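Local coordinates for protein collagen alpha-1(XV) chain (Homo sapiens, PDB 3N3F) that forms the trimerization domain of a multiplexin collagen, through which three chains associate, probably to align and nucleate the collagen triple helix, at residues Thr4-Met9 with His17-Gly22; Ile25-Arg28 with Phe33-Arg36. All blocks are in the same frame, centred on the assembly; numbering follows the deposited sequence.

Interaction 1 of 2, residues Thr4-Met9 with His17-Gly22; sequences TAFSNM and HLVIEG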
ATOM      1  N   THR A   4       7.452   3.840  -6.834  1.00 18.11           N
ATOM      2  CA  THR A   4       8.690   3.741  -7.592  1.00 17.37           C
ATOM      3  C   THR A   4       9.308   2.394  -7.243  1.00 16.77           C
ATOM      4  O   THR A   4       8.706   1.616  -6.504  1.00 14.84           O
ATOM      5  CB  THR A   4       9.665   4.885  -7.238  1.00 20.44           C
ATOM      6  OG1 THR A   4      10.838   4.775  -8.055  1.00 21.09           O
ATOM      7  CG2 THR A   4      10.061   4.830  -5.767  1.00 21.11           C
ATOM      8  N   ALA A   5      10.501   2.115  -7.762  1.00 17.39           N
ATOM      9  CA  ALA A   5      11.137   0.832  -7.492  1.00 16.19           C
ATOM     10  C   ALA A   5      12.661   0.846  -7.523  1.00 17.51           C
ATOM     11  O   ALA A   5      13.284   1.776  -8.027  1.00 16.43           O
ATOM     12  CB  ALA A   5      10.618  -0.206  -8.482  1.00 20.60           C
ATOM     13  N   PHE A   6      13.244  -0.211  -6.968  1.00 16.22           N
ATOM     14  CA  PHE A   6      14.690  -0.389  -6.936  1.00 16.23           C
ATOM     15  C   PHE A   6      14.931  -1.869  -7.202  1.00 17.06           C
ATOM     16  O   PHE A   6      14.030  -2.685  -7.019  1.00 15.90           O
ATOM     17  CB  PHE A   6      15.253  -0.012  -5.561  1.00 14.03           C
ATOM     18  CG  PHE A   6      15.148   1.455  -5.242  1.00 15.39           C
ATOM     19  CD1 PHE A   6      16.079   2.360  -5.742  1.00 16.08           C
ATOM     20  CD2 PHE A   6      14.100   1.935  -4.459  1.00 15.57           C
ATOM     21  CE1 PHE A   6      15.968   3.725  -5.465  1.00 16.35           C
ATOM     22  CE2 PHE A   6      13.979   3.294  -4.178  1.00 16.25           C
ATOM     23  CZ  PHE A   6      14.916   4.191  -4.682  1.00 15.90           C
ATOM     24  N   SER A   7      16.134  -2.219  -7.640  1.00 17.59           N
ATOM     25  CA  SER A   7      16.439  -3.616  -7.904  1.00 20.13           C
ATOM     26  C   SER A   7      16.301  -4.403  -6.610  1.00 19.73           C
ATOM     27  O   SER A   7      15.652  -5.450  -6.572  1.00 19.68           O
ATOM     28  CB  SER A   7      17.863  -3.766  -8.447  1.00 37.77           C
ATOM     29  OG  SER A   7      17.986  -3.209  -9.744  1.00 43.48           O
ATOM     30  N   ASN A   8      16.899  -3.875  -5.547  1.00 14.91           N
ATOM     31  CA  ASN A   8      16.867  -4.527  -4.243  1.00 14.40           C
ATOM     32  C   ASN A   8      16.911  -3.529  -3.087  1.00 14.12           C
ATOM     33  O   ASN A   8      16.982  -2.316  -3.296  1.00  8.63           O
ATOM     34  CB  ASN A   8      18.036  -5.501  -4.131  1.00 23.15           C
ATOM     35  CG  ASN A   8      19.330  -4.901  -4.626  1.00 22.87           C
ATOM     36  OD1 ASN A   8      19.971  -5.446  -5.519  1.00 29.10           O
ATOM     37  ND2 ASN A   8      19.719  -3.768  -4.051  1.00 21.12           N
ATOM     38  N   MET A   9      16.882  -4.056  -1.864  1.00 14.78           N
ATOM     39  CA  MET A   9      16.875  -3.221  -0.675  1.00 15.63           C
ATOM     40  C   MET A   9      18.070  -2.287  -0.559  1.00 14.32           C
ATOM     41  O   MET A   9      17.911  -1.119  -0.215  1.00 14.16           O
ATOM     42  CB  MET A   9      16.793  -4.081   0.586  1.00 18.76           C
ATOM     43  CG  MET A   9      16.561  -3.260   1.844  1.00 22.03           C
ATOM     44  SD  MET A   9      16.584  -4.234   3.354  1.00 25.69           S
ATOM     45  CE  MET A   9      15.158  -5.244   3.124  1.00 28.62           C
ATOM     46  N   HIS A  17      17.188   9.969  -0.591  1.00 22.61           N
ATOM     47  CA  HIS A  17      16.843  11.321  -1.013  1.00 24.06           C
ATOM     48  C   HIS A  17      16.198  11.411  -2.389  1.00 23.87           C
ATOM     49  O   HIS A  17      15.826  12.496  -2.837  1.00 23.64           O
ATOM     50  CB  HIS A  17      18.079  12.215  -0.949  1.00 40.95           C
ATOM     51  CG  HIS A  17      18.663  12.319   0.425  1.00 44.42           C
ATOM     52  ND1 HIS A  17      17.910  12.665   1.526  1.00 47.07           N
ATOM     53  CD2 HIS A  17      19.919  12.101   0.880  1.00 47.08           C
ATOM     54  CE1 HIS A  17      18.678  12.655   2.602  1.00 49.66           C
ATOM     55  NE2 HIS A  17      19.901  12.315   2.237  1.00 50.82           N
ATOM     56  N   LEU A  18      16.061  10.272  -3.060  1.00 22.26           N
ATOM     57  CA  LEU A  18      15.426  10.249  -4.370  1.00 22.01           C
ATOM     58  C   LEU A  18      13.953   9.885  -4.215  1.00 20.69           C
ATOM     59  O   LEU A  18      13.192   9.926  -5.178  1.00 21.63           O
ATOM     60  CB  LEU A  18      16.108   9.233  -5.294  1.00 21.78           C
ATOM     61  CG  LEU A  18      17.549   9.524  -5.719  1.00 21.78           C
ATOM     62  CD1 LEU A  18      18.018   8.457  -6.698  1.00 22.82           C
ATOM     63  CD2 LEU A  18      17.627  10.898  -6.357  1.00 22.66           C
ATOM     64  N   VAL A  19      13.554   9.535  -2.998  1.00 20.19           N
ATOM     65  CA  VAL A  19      12.169   9.160  -2.740  1.00 17.42           C
ATOM     66  C   VAL A  19      11.530  10.072  -1.704  1.00 19.08           C
ATOM     67  O   VAL A  19      12.044  10.218  -0.597  1.00 17.27           O
ATOM     68  CB  VAL A  19      12.066   7.707  -2.232  1.00 19.33           C
ATOM     69  CG1 VAL A  19      10.603   7.282  -2.176  1.00 17.43           C
ATOM     70  CG2 VAL A  19      12.867   6.773  -3.132  1.00 18.22           C
ATOM     71  N   ILE A  20      10.401  10.673  -2.066  1.00 18.02           N
ATOM     72  CA  ILE A  20       9.694  11.570  -1.159  1.00 19.65           C
ATOM     73  C   ILE A  20       8.914  10.777  -0.119  1.00 20.29           C
ATOM     74  O   ILE A  20       8.356   9.722  -0.413  1.00 19.34           O
ATOM     75  CB  ILE A  20       8.696  12.482  -1.916  1.00 32.60           C
ATOM     76  CG1 ILE A  20       9.435  13.328  -2.958  1.00 33.00           C
ATOM     77  CG2 ILE A  20       7.971  13.395  -0.928  1.00 32.67           C
ATOM     78  CD1 ILE A  20      10.400  14.328  -2.363  1.00 36.62           C
ATOM     79  N   GLU A  21       8.894  11.292   1.102  1.00 22.01           N
ATOM     80  CA  GLU A  21       8.165  10.660   2.190  1.00 23.81           C
ATOM     81  C   GLU A  21       6.734  10.372   1.731  1.00 24.30           C
ATOM     82  O   GLU A  21       6.144  11.159   0.992  1.00 22.91           O
ATOM     83  CB  GLU A  21       8.174  11.602   3.401  1.00 32.90           C
ATOM     84  CG  GLU A  21       7.075  11.388   4.424  1.00 34.35           C
ATOM     85  CD  GLU A  21       7.241  12.293   5.636  1.00 35.28           C
ATOM     86  OE1 GLU A  21       7.597  13.477   5.456  1.00 35.47           O
ATOM     87  OE2 GLU A  21       7.012  11.825   6.768  1.00 35.46           O
ATOM     88  N   GLY A  22       6.190   9.235   2.149  1.00 32.99           N
ATOM     89  CA  GLY A  22       4.834   8.880   1.763  1.00 31.65           C
ATOM     90  C   GLY A  22       4.719   8.194   0.412  1.00 31.08           C
ATOM     91  O   GLY A  22       3.621   8.081  -0.132  1.00 32.43           O
TER

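Interaction 2 of 2, residues Ile25-Arg28 with Phe33-Arg36; sequences IYLR and FFIR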
ATOM      1  N   ILE A  25       7.556   1.894  -2.273  1.00 14.19           N
ATOM      2  CA  ILE A  25       8.761   1.390  -2.929  1.00 12.35           C
ATOM      3  C   ILE A  25       8.716  -0.112  -3.198  1.00 12.62           C
ATOM      4  O   ILE A  25       8.634  -0.919  -2.279  1.00 14.24           O
ATOM      5  CB  ILE A  25      10.015   1.686  -2.077  1.00 14.09           C
ATOM      6  CG1 ILE A  25      10.116   3.188  -1.797  1.00 14.82           C
ATOM      7  CG2 ILE A  25      11.263   1.186  -2.802  1.00 13.77           C
ATOM      8  CD1 ILE A  25      11.285   3.563  -0.904  1.00 15.53           C
ATOM      9  N   TYR A  26       8.793  -0.477  -4.470  1.00 12.31           N
ATOM     10  CA  TYR A  26       8.764  -1.874  -4.880  1.00 14.34           C
ATOM     11  C   TYR A  26      10.181  -2.377  -5.111  1.00 15.61           C
ATOM     12  O   TYR A  26      10.985  -1.707  -5.756  1.00 18.65           O
ATOM     13  CB  TYR A  26       7.946  -2.007  -6.167  1.00 12.63           C
ATOM     14  CG  TYR A  26       7.861  -3.399  -6.767  1.00 16.41           C
ATOM     15  CD1 TYR A  26       7.392  -4.479  -6.022  1.00 13.60           C
ATOM     16  CD2 TYR A  26       8.145  -3.609  -8.117  1.00 15.16           C
ATOM     17  CE1 TYR A  26       7.193  -5.729  -6.608  1.00 17.22           C
ATOM     18  CE2 TYR A  26       7.950  -4.855  -8.714  1.00 17.66           C
ATOM     19  CZ  TYR A  26       7.469  -5.908  -7.953  1.00 18.48           C
ATOM     20  OH  TYR A  26       7.227  -7.124  -8.545  1.00 19.05           O
ATOM     21  N   LEU A  27      10.497  -3.545  -4.564  1.00 15.39           N
ATOM     22  CA  LEU A  27      11.816  -4.130  -4.766  1.00 17.38           C
ATOM     23  C   LEU A  27      11.630  -5.246  -5.785  1.00 19.00           C
ATOM     24  O   LEU A  27      11.058  -6.293  -5.479  1.00 19.03           O
ATOM     25  CB  LEU A  27      12.378  -4.679  -3.453  1.00 20.06           C
ATOM     26  CG  LEU A  27      12.527  -3.651  -2.325  1.00 18.20           C
ATOM     27  CD1 LEU A  27      13.330  -4.267  -1.192  1.00 19.63           C
ATOM     28  CD2 LEU A  27      13.235  -2.398  -2.840  1.00 19.70           C
ATOM     29  N   ARG A  28      12.100  -4.999  -7.005  1.00 21.80           N
ATOM     30  CA  ARG A  28      11.960  -5.946  -8.104  1.00 25.15           C
ATOM     31  C   ARG A  28      12.476  -7.350  -7.821  1.00 24.93           C
ATOM     32  O   ARG A  28      11.781  -8.332  -8.075  1.00 25.91           O
ATOM     33  CB  ARG A  28      12.636  -5.389  -9.368  1.00 24.54           C
ATOM     34  CG  ARG A  28      12.035  -4.074  -9.870  1.00 24.78           C
ATOM     35  CD  ARG A  28      12.519  -3.729 -11.273  1.00 25.99           C
ATOM     36  NE  ARG A  28      13.969  -3.555 -11.345  1.00 28.15           N
ATOM     37  CZ  ARG A  28      14.608  -2.409 -11.121  1.00 29.58           C
ATOM     38  NH1 ARG A  28      13.935  -1.308 -10.809  1.00 29.06           N
ATOM     39  NH2 ARG A  28      15.931  -2.368 -11.202  1.00 30.04           N
ATOM     40  N   PHE A  33       7.560  -4.766  -0.791  1.00 17.00           N
ATOM     41  CA  PHE A  33       7.190  -3.362  -0.793  1.00 17.43           C
ATOM     42  C   PHE A  33       7.572  -2.671   0.498  1.00 15.39           C
ATOM     43  O   PHE A  33       7.459  -3.240   1.583  1.00 15.68           O
ATOM     44  CB  PHE A  33       5.684  -3.221  -1.024  1.00 23.92           C
ATOM     45  CG  PHE A  33       5.323  -2.684  -2.381  1.00 25.47           C
ATOM     46  CD1 PHE A  33       5.323  -1.313  -2.623  1.00 26.14           C
ATOM     47  CD2 PHE A  33       4.973  -3.546  -3.415  1.00 27.84           C
ATOM     48  CE1 PHE A  33       4.977  -0.806  -3.878  1.00 26.79           C
ATOM     49  CE2 PHE A  33       4.626  -3.051  -4.674  1.00 26.69           C
ATOM     50  CZ  PHE A  33       4.627  -1.679  -4.905  1.00 26.71           C
ATOM     51  N   PHE A  34       8.035  -1.436   0.360  1.00 14.44           N
ATOM     52  CA  PHE A  34       8.421  -0.602   1.489  1.00 15.20           C
ATOM     53  C   PHE A  34       7.738   0.737   1.290  1.00 13.96           C
ATOM     54  O   PHE A  34       7.219   1.019   0.214  1.00 12.99           O
ATOM     55  CB  PHE A  34       9.936  -0.387   1.514  1.00 17.09           C
ATOM     56  CG  PHE A  34      10.701  -1.547   2.067  1.00 19.37           C
ATOM     57  CD1 PHE A  34      11.053  -1.584   3.412  1.00 18.71           C
ATOM     58  CD2 PHE A  34      11.060  -2.614   1.249  1.00 18.40           C
ATOM     59  CE1 PHE A  34      11.752  -2.667   3.933  1.00 20.01           C
ATOM     60  CE2 PHE A  34      11.757  -3.701   1.761  1.00 18.58           C
ATOM     61  CZ  PHE A  34      12.106  -3.727   3.105  1.00 21.02           C
ATOM     62  N   ILE A  35       7.713   1.548   2.335  1.00 12.28           N
ATOM     63  CA  ILE A  35       7.122   2.869   2.238  1.00 13.03           C
ATOM     64  C   ILE A  35       8.154   3.841   2.776  1.00 12.01           C
ATOM     65  O   ILE A  35       8.747   3.607   3.823  1.00 11.86           O
ATOM     66  CB  ILE A  35       5.841   2.994   3.081  1.00 29.27           C
ATOM     67  CG1 ILE A  35       6.132   2.582   4.522  1.00 30.83           C
ATOM     68  CG2 ILE A  35       4.745   2.135   2.489  1.00 28.99           C
ATOM     69  CD1 ILE A  35       5.099   3.050   5.503  1.00 38.10           C
ATOM     70  N   ARG A  36       8.378   4.918   2.039  1.00 12.33           N
ATOM     71  CA  ARG A  36       9.327   5.941   2.439  1.00 14.93           C
ATOM     72  C   ARG A  36       8.610   6.821   3.466  1.00 16.27           C
ATOM     73  O   ARG A  36       7.563   7.394   3.172  1.00 14.51           O
ATOM     74  CB  ARG A  36       9.718   6.777   1.218  1.00 20.33           C
ATOM     75  CG  ARG A  36      11.196   7.074   1.082  1.00 27.26           C
ATOM     76  CD  ARG A  36      11.738   7.693   2.330  1.00 27.26           C
ATOM     77  NE  ARG A  36      12.917   8.513   2.087  1.00 26.62           N
ATOM     78  CZ  ARG A  36      13.498   9.239   3.033  1.00 27.56           C
ATOM     79  NH1 ARG A  36      13.000   9.225   4.260  1.00 26.05           N
ATOM     80  NH2 ARG A  36      14.555   9.989   2.754  1.00 28.67           N
TER

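Interaction 1 of 2, residues Thr4-Met9 with His17-Gly22
Phe6 on strand 3-6 and Val19 on the loop 17-22 reach toward each other from opposite directions and meet through carbon alone. In Phe6 the ring carbon CG stands anti to the carbonyl carbon (chi1 -67°), which carries the ring from CB toward the loop. The ring presents its far end to Val19: CZ lies 3.6 Å from Val19 CG2, and CE2 follows at 3.8 Å from the same methyl. The approach is in the plane of the ring, so the valine methyl butts against the edge and does not lie over either face. Only one branch of Val19 does this work, CG2, which sits beside its own backbone N. At the margin Thr4 adds a looser touch, its methyl CG2 4.3 Å from Val19 CG2, so that one valine methyl is shared by two residues facing the same way from the strand. The summed buried area is small, 118 Å². Around this contact, Asp11 and Met12 of helix 9-13 touch the Phe6 side chain, Ile25 of strand 23-27 touches both Phe6 and Val19, and Arg36 of strand 32-37 lies against Val19.

Interaction 2 of 2, residues Ile25-Arg28 with Phe33-Arg36
Leu27 and Phe34 meet in the apolar centre of a beta hairpin, strands 23-27 and 32-37, inside the collagen trimerization domain. Leu27 CD1 approaches Phe34 CE2 to 3.4 Å. On the same face of the sheet Ile25 CB comes to 4.1 Å from Phe34 CB, and Met9 and Met12 of helix 9-13 cover this side. Two backbone bonds close the Ile25-Phe34 pair: Ile25 N to Phe34 O, 2.7 Å, and Phe34 N to Ile25 O, 2.8 Å. The other face carries Tyr26 and Phe33, a non-hydrogen-bonded pair whose rings are inclined by 32°. Tyr26 CB makes a CH-pi contact over one face of the Phe33 ring, 3.9 Å from its centroid; CG anti to the backbone N (chi1 178°) carries the tyrosine ring obliquely past it, with CD1 3.4 Å from Phe33 CE2. Phe24 and Ile35 of the third subunit also pack on Phe33. An alanine in place of Phe33 would probably leave Tyr26 CB without the ring face it lies over and open a gap toward Phe24 of the third subunit. Farther out, Tyr26 OH is hydrogen-bonded to Glu21 of the third subunit. Arg36 runs side by side with Ile25, brings CG to 4.0 Å from Ile25 CD1, and hydrogen-bonds through NH2 to Ala16 O.

How the interactions relate
The two contacts are built in series along the chain, yet their centres lie about 6 Å apart because strand 3-6 of interaction 1 runs parallel to strand 23-27 of interaction 2 in one sheet. A probable hydrogen bond from Tyr26 N to Thr4 O, 2.9 Å, joins these neighbours. The loop 17-22 is tied to the hairpin separately: Gly22 N comes within 2.5 Å of Arg36 O, probably a hydrogen bond though doubtfully short. Ile25 belongs to both contacts, packing on the Phe6-Val19 pair while forming part of the hairpin. The trimer adds a further link: Glu21 OE2 of interaction 1 bonds to Tyr26 OH of the second subunit, joining the loop of one chain to the hairpin of the next.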